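Local coordinates for GNA33 (PDB 2G5D), which probably cleaves, exolytically, the beta-1,4 bond between N-acetylmuramic acid and N-acetylglucosamine in peptidoglycan, forming a 1,6-anhydro bond in the N-acetylmuramic acid, at residues R188-A193 with N264-V269; K199-G204 with P209-N214. All blocks are in the same frame, centred on the assembly; numbering follows the deposited sequence.

Contact 1 (R188-A193 with N264-V269); sequences RFPITA and NEHPYV
An inverse gamma turn centred on P190 presents the pyrrolidine ring of this proline to the bend formed by E265, H266 and P267. The evidence for the turn is the short backbone bond from I191 N to F189 O, 2.9 Å. The turn lies in the loop between strands 182-184 and 197-203, the bend in the loop between strand 255-263 and helix 271-276, and together they make a surface contact within the MltA-specific insert domain. P190 supplies 81 Å² of the 144 Å² buried, so the contact is essentially one proline set against three consecutive residues.

P190 CG approaches E265 O to 3.0 Å, a close CH···O approach, and P190 CB lies 3.3 Å from that same oxygen, so the CB–CG edge of the ring faces that one atom. P190 CG also lies over one face of the H266 imidazole, offset toward the rim, and is 4.0 Å from H266 ND1. P190 CB also meets P267 CD at 4.1 Å, an apolar touch between two proline rings.

The H266 side chain leaves its backbone pointing away from P190, yet its CG stands anti to the carbonyl carbon (chi1 -70°), which swings the ring back alongside the proline. E265 has a positive phi of 67°, and a weak bond from H266 N to N264 OD1, 3.4 Å, spans this bend.

The polar end of H266 is used outside this pair, since NE2 is bonded to Y210 O. A carbonyl can only accept, so NE2 presumably carries a hydrogen, and the bond restrains the ring's rotation. Two apolar ring carbons thus meet a carbonyl oxygen, an imidazole face and a second proline, so cohesion between the loops is by van der Waals and CH contacts.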
loop_
_atom_site.group_PDB
_atom_site.type_symbol
_atom_site.label_atom_id
_atom_site.label_comp_id
_atom_site.label_asym_id
_atom_site.label_seq_id
_atom_site.Cartn_x
_atom_site.Cartn_y
_atom_site.Cartn_z
ATOM N N ARG A 188 -18.745 16.230 -14.449
ATOM C CA ARG A 188 -18.086 17.047 -13.427
ATOM C C ARG A 188 -17.177 16.228 -12.510
ATOM O O ARG A 188 -16.162 16.730 -12.023
ATOM C CB ARG A 188 -19.129 17.776 -12.571
ATOM C CG ARG A 188 -19.995 18.760 -13.330
ATOM C CD ARG A 188 -19.368 20.136 -13.373
ATOM N NE ARG A 188 -20.121 21.039 -14.237
ATOM C CZ ARG A 188 -20.180 22.359 -14.083
ATOM N NH1 ARG A 188 -19.538 22.957 -13.080
ATOM N NH2 ARG A 188 -20.896 23.084 -14.932
ATOM N N PHE A 189 -17.562 14.976 -12.266
ATOM C CA PHE A 189 -16.824 14.079 -11.379
ATOM C C PHE A 189 -15.529 13.588 -12.036
ATOM O O PHE A 189 -15.488 13.402 -13.259
ATOM C CB PHE A 189 -17.704 12.894 -10.969
ATOM C CG PHE A 189 -18.866 13.272 -10.090
ATOM C CD1 PHE A 189 -19.997 13.886 -10.629
ATOM C CD2 PHE A 189 -18.836 12.999 -8.727
ATOM C CE1 PHE A 189 -21.073 14.237 -9.819
ATOM C CE2 PHE A 189 -19.906 13.342 -7.908
ATOM C CZ PHE A 189 -21.028 13.962 -8.457
ATOM N N PRO A 190 -14.470 13.379 -11.225
ATOM C CA PRO A 190 -13.142 12.985 -11.721
ATOM C C PRO A 190 -13.029 11.510 -12.146
ATOM O O PRO A 190 -12.315 10.728 -11.511
ATOM C CB PRO A 190 -12.230 13.284 -10.526
ATOM C CG PRO A 190 -13.106 13.087 -9.342
ATOM C CD PRO A 190 -14.481 13.526 -9.754
ATOM N N ILE A 191 -13.726 11.145 -13.221
ATOM C CA ILE A 191 -13.662 9.791 -13.771
ATOM C C ILE A 191 -12.540 9.727 -14.808
ATOM O O ILE A 191 -12.373 10.652 -15.607
ATOM C CB ILE A 191 -15.027 9.352 -14.391
ATOM C CG1 ILE A 191 -16.109 9.268 -13.317
ATOM C CG2 ILE A 191 -14.935 8.003 -15.096
ATOM C CD1 ILE A 191 -17.122 10.368 -13.402
ATOM N N THR A 192 -11.761 8.648 -14.773
ATOM C CA THR A 192 -10.749 8.386 -15.796
ATOM C C THR A 192 -11.071 7.044 -16.460
ATOM O O THR A 192 -12.216 6.585 -16.410
ATOM C CB THR A 192 -9.316 8.364 -15.201
ATOM O OG1 THR A 192 -9.270 9.147 -14.002
ATOM C CG2 THR A 192 -8.303 8.917 -16.205
ATOM N N ALA A 193 -10.075 6.420 -17.089
ATOM C CA ALA A 193 -10.225 5.056 -17.586
ATOM C C ALA A 193 -10.423 4.102 -16.406
ATOM O O ALA A 193 -10.983 3.014 -16.551
ATOM C CB ALA A 193 -9.013 4.652 -18.419
ATOM N N ASN A 264 -11.385 11.205 -1.782
ATOM C CA ASN A 264 -12.338 12.019 -2.555
ATOM C C ASN A 264 -12.329 11.782 -4.069
ATOM O O ASN A 264 -13.159 12.353 -4.787
ATOM C CB ASN A 264 -12.190 13.515 -2.225
ATOM C CG ASN A 264 -10.819 14.081 -2.584
ATOM O OD1 ASN A 264 -9.919 13.373 -3.043
ATOM N ND2 ASN A 264 -10.657 15.372 -2.350
ATOM N N GLU A 265 -11.397 10.939 -4.531
ATOM C CA GLU A 265 -11.253 10.544 -5.938
ATOM C C GLU A 265 -10.817 11.650 -6.905
ATOM O O GLU A 265 -10.835 11.455 -8.126
ATOM C CB GLU A 265 -12.505 9.800 -6.460
ATOM C CG GLU A 265 -12.695 8.403 -5.870
ATOM C CD GLU A 265 -11.713 7.378 -6.413
ATOM O OE1 GLU A 265 -11.084 7.653 -7.459
ATOM O OE2 GLU A 265 -11.578 6.293 -5.796
ATOM N N HIS A 266 -10.420 12.802 -6.372
ATOM C CA HIS A 266 -9.815 13.840 -7.198
ATOM C C HIS A 266 -8.380 13.416 -7.515
ATOM O O HIS A 266 -7.768 12.688 -6.729
ATOM C CB HIS A 266 -9.885 15.211 -6.516
ATOM C CG HIS A 266 -11.269 15.773 -6.447
ATOM N ND1 HIS A 266 -11.856 16.440 -7.502
ATOM C CD2 HIS A 266 -12.190 15.757 -5.452
ATOM C CE1 HIS A 266 -13.075 16.816 -7.156
ATOM N NE2 HIS A 266 -13.302 16.411 -5.919
ATOM N N PRO A 267 -7.858 13.819 -8.687
ATOM C CA PRO A 267 -6.556 13.323 -9.159
ATOM C C PRO A 267 -5.385 13.593 -8.225
ATOM O O PRO A 267 -5.299 14.665 -7.613
ATOM C CB PRO A 267 -6.354 14.075 -10.482
ATOM C CG PRO A 267 -7.266 15.260 -10.380
ATOM C CD PRO A 267 -8.461 14.738 -9.665
ATOM N N TYR A 268 -4.484 12.622 -8.123
ATOM C CA TYR A 268 -3.220 12.841 -7.444
ATOM C C TYR A 268 -2.306 13.702 -8.323
ATOM O O TYR A 268 -2.127 13.421 -9.509
ATOM C CB TYR A 268 -2.539 11.509 -7.084
ATOM C CG TYR A 268 -1.060 11.662 -6.778
ATOM C CD1 TYR A 268 -0.101 11.386 -7.756
ATOM C CD2 TYR A 268 -0.621 12.125 -5.527
ATOM C CE1 TYR A 268 1.256 11.548 -7.504
ATOM C CE2 TYR A 268 0.741 12.290 -5.261
ATOM C CZ TYR A 268 1.669 11.996 -6.258
ATOM O OH TYR A 268 3.018 12.140 -6.029
ATOM N N VAL A 269 -1.746 14.761 -7.734
ATOM C CA VAL A 269 -0.707 15.556 -8.383
ATOM C C VAL A 269 0.519 15.623 -7.473
ATOM O O VAL A 269 0.394 15.898 -6.279
ATOM C CB VAL A 269 -1.203 16.991 -8.734
ATOM C CG1 VAL A 269 -0.052 17.870 -9.229
ATOM C CG2 VAL A 269 -2.324 16.938 -9.766
#

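Contact 2 (K199-G204 with P209-N214); sequences KGRFEG and PYHTRN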
loop_
_atom_site.group_PDB
_atom_site.type_symbol
_atom_site.label_atom_id
_atom_site.label_comp_id
_atom_site.label_asym_id
_atom_site.label_seq_id
_atom_site.Cartn_x
_atom_site.Cartn_y
_atom_site.Cartn_z
ATOM N N LYS A 199 -17.464 9.892 -5.620
ATOM C CA LYS A 199 -17.620 10.439 -4.274
ATOM C C LYS A 199 -18.187 11.866 -4.324
ATOM O O LYS A 199 -17.661 12.728 -5.038
ATOM C CB LYS A 199 -16.281 10.417 -3.513
ATOM C CG LYS A 199 -15.401 9.197 -3.775
ATOM C CD LYS A 199 -15.913 7.942 -3.086
ATOM C CE LYS A 199 -15.084 6.734 -3.477
ATOM N NZ LYS A 199 -15.309 5.571 -2.578
ATOM N N GLY A 200 -19.253 12.107 -3.566
ATOM C CA GLY A 200 -19.897 13.416 -3.557
ATOM C C GLY A 200 -20.785 13.693 -2.358
ATOM O O GLY A 200 -20.725 12.987 -1.346
ATOM N N ARG A 201 -21.600 14.738 -2.483
ATOM C CA ARG A 201 -22.508 15.182 -1.423
ATOM C C ARG A 201 -23.752 15.831 -2.025
ATOM O O ARG A 201 -23.678 16.452 -3.088
ATOM C CB ARG A 201 -21.807 16.173 -0.486
ATOM C CG ARG A 201 -21.147 17.350 -1.202
ATOM C CD ARG A 201 -20.667 18.423 -0.247
ATOM N NE ARG A 201 -20.509 19.692 -0.952
ATOM C CZ ARG A 201 -21.408 20.671 -0.955
ATOM N NH1 ARG A 201 -22.535 20.557 -0.268
ATOM N NH2 ARG A 201 -21.174 21.776 -1.646
ATOM N N PHE A 202 -24.885 15.688 -1.337
ATOM C CA PHE A 202 -26.139 16.329 -1.746
ATOM C C PHE A 202 -26.090 17.826 -1.441
ATOM O O PHE A 202 -25.625 18.238 -0.376
ATOM C CB PHE A 202 -27.348 15.703 -1.039
ATOM C CG PHE A 202 -27.449 14.202 -1.188
ATOM C CD1 PHE A 202 -27.347 13.372 -0.072
ATOM C CD2 PHE A 202 -27.658 13.619 -2.437
ATOM C CE1 PHE A 202 -27.447 11.977 -0.199
ATOM C CE2 PHE A 202 -27.761 12.235 -2.574
ATOM C CZ PHE A 202 -27.649 11.411 -1.452
ATOM N N GLU A 203 -26.567 18.630 -2.387
ATOM C CA GLU A 203 -26.620 20.086 -2.243
ATOM C C GLU A 203 -27.656 20.617 -3.223
ATOM O O GLU A 203 -27.447 20.574 -4.441
ATOM C CB GLU A 203 -25.241 20.715 -2.500
ATOM C CG GLU A 203 -25.205 22.249 -2.508
ATOM C CD GLU A 203 -25.196 22.867 -1.115
ATOM O OE1 GLU A 203 -24.548 22.310 -0.198
ATOM O OE2 GLU A 203 -25.824 23.932 -0.943
ATOM N N GLY A 204 -28.769 21.112 -2.681
ATOM C CA GLY A 204 -29.918 21.517 -3.485
ATOM C C GLY A 204 -30.649 20.269 -3.931
ATOM O O GLY A 204 -31.055 19.453 -3.101
ATOM N N PRO A 209 -19.339 16.693 -7.003
ATOM C CA PRO A 209 -18.041 16.179 -6.543
ATOM C C PRO A 209 -17.741 16.637 -5.116
ATOM O O PRO A 209 -18.102 17.756 -4.748
ATOM C CB PRO A 209 -17.052 16.813 -7.526
ATOM C CG PRO A 209 -17.829 16.938 -8.784
ATOM C CD PRO A 209 -19.257 17.224 -8.379
ATOM N N TYR A 210 -17.125 15.769 -4.311
ATOM C CA TYR A 210 -16.771 16.140 -2.953
ATOM C C TYR A 210 -15.638 17.173 -2.949
ATOM O O TYR A 210 -14.988 17.402 -3.980
ATOM C CB TYR A 210 -16.433 14.920 -2.062
ATOM C CG TYR A 210 -16.706 15.226 -0.608
ATOM C CD1 TYR A 210 -15.664 15.518 0.281
ATOM C CD2 TYR A 210 -18.018 15.306 -0.137
ATOM C CE1 TYR A 210 -15.930 15.852 1.611
ATOM C CE2 TYR A 210 -18.292 15.631 1.174
ATOM C CZ TYR A 210 -17.244 15.903 2.047
ATOM O OH TYR A 210 -17.535 16.238 3.346
ATOM N N HIS A 211 -15.436 17.808 -1.797
ATOM C CA HIS A 211 -14.433 18.857 -1.611
ATOM C C HIS A 211 -13.010 18.398 -1.968
ATOM O O HIS A 211 -12.643 17.239 -1.774
ATOM C CB HIS A 211 -14.479 19.364 -0.169
ATOM C CG HIS A 211 -15.784 19.993 0.214
ATOM N ND1 HIS A 211 -16.188 21.219 -0.267
ATOM C CD2 HIS A 211 -16.762 19.578 1.055
ATOM C CE1 HIS A 211 -17.362 21.529 0.251
ATOM N NE2 HIS A 211 -17.734 20.549 1.056
ATOM N N THR A 212 -12.231 19.335 -2.505
ATOM C CA THR A 212 -10.848 19.101 -2.920
ATOM C C THR A 212 -9.936 19.421 -1.749
ATOM O O THR A 212 -10.371 20.074 -0.795
ATOM C CB THR A 212 -10.455 20.021 -4.096
ATOM O OG1 THR A 212 -10.714 21.380 -3.730
ATOM C CG2 THR A 212 -11.227 19.682 -5.360
ATOM N N ARG A 213 -8.680 18.967 -1.824
ATOM C CA ARG A 213 -7.679 19.253 -0.782
ATOM C C ARG A 213 -7.594 20.737 -0.436
ATOM O O ARG A 213 -7.581 21.093 0.736
ATOM C CB ARG A 213 -6.289 18.749 -1.178
ATOM C CG ARG A 213 -5.226 18.991 -0.113
ATOM C CD ARG A 213 -3.897 18.384 -0.490
ATOM N NE ARG A 213 -3.944 16.927 -0.521
ATOM C CZ ARG A 213 -3.777 16.122 0.536
ATOM N NH1 ARG A 213 -3.526 16.604 1.751
ATOM N NH2 ARG A 213 -3.845 14.817 0.359
ATOM N N ASN A 214 -7.542 21.591 -1.454
ATOM C CA ASN A 214 -7.434 23.035 -1.225
ATOM C C ASN A 214 -8.608 23.583 -0.419
ATOM O O ASN A 214 -8.418 24.434 0.447
ATOM C CB ASN A 214 -7.284 23.812 -2.543
ATOM C CG ASN A 214 -7.179 25.309 -2.327
ATOM O OD1 ASN A 214 -7.953 26.087 -2.889
ATOM N ND2 ASN A 214 -6.227 25.725 -1.493
HETATM O O HOH W 1 -18.555 19.465 -2.603
#
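A single water links the two segments: it accepts from R201 NE at 2.6 Å and donates to P209 O at 2.8 Å. The same water oxygen lies over the centre of one face of the H211 ring, 3.7 Å above its plane. The guanidinium of R201 is held in plane at a second point by a salt bridge from NH1 to E203 OE1, 2.7 Å. Its plane is only 3° from that of the H211 imidazole, but the two groups meet obliquely and do not form a stack; R201 NE comes within 3.5 Å of H211 NE2, whose own hydrogen-bond partner is K224 NZ.

R201 places CG between its backbone N and carbonyl carbon (chi1 53°), and the extended chain then runs across Y210, with CB and CG both 3.9 Å from Y210 CD2. The guanidinium and phenol planes stand 80° apart. Y210 OH is bonded to D146.

The backbone closes with Y210 N donating to K199 O, 3.2 Å. G200 and P209 form an antiparallel, non-hydrogen-bonded pair of the hairpin between strands 197-203 and 206-209. Strand 148-151 flanks 197-203 through the G200–I148 backbone bonding, while T212, at the N-cap, leads into helix 213-217.

In the fold
The two contacts have centres 12 Å apart, and all four segments fall within the MltA-specific insert domain range. Along the chain contact 2 is nested inside the loop that contact 1 closes: 188-193 comes first, then strand 197-203, the hairpin partner 206-209 with 210-214, and finally 264-269 after strand 255-263. They touch directly. The loop 264-269 bonds to the stretch leaving the hairpin, through N264 ND2 to H211 O, and E265 CG packs on K199 CG, while F189 rests on P209. The loops of contact 1 therefore close over one end of the hairpin, joining the five-stranded sheet to the loop that leads to helix 271-276.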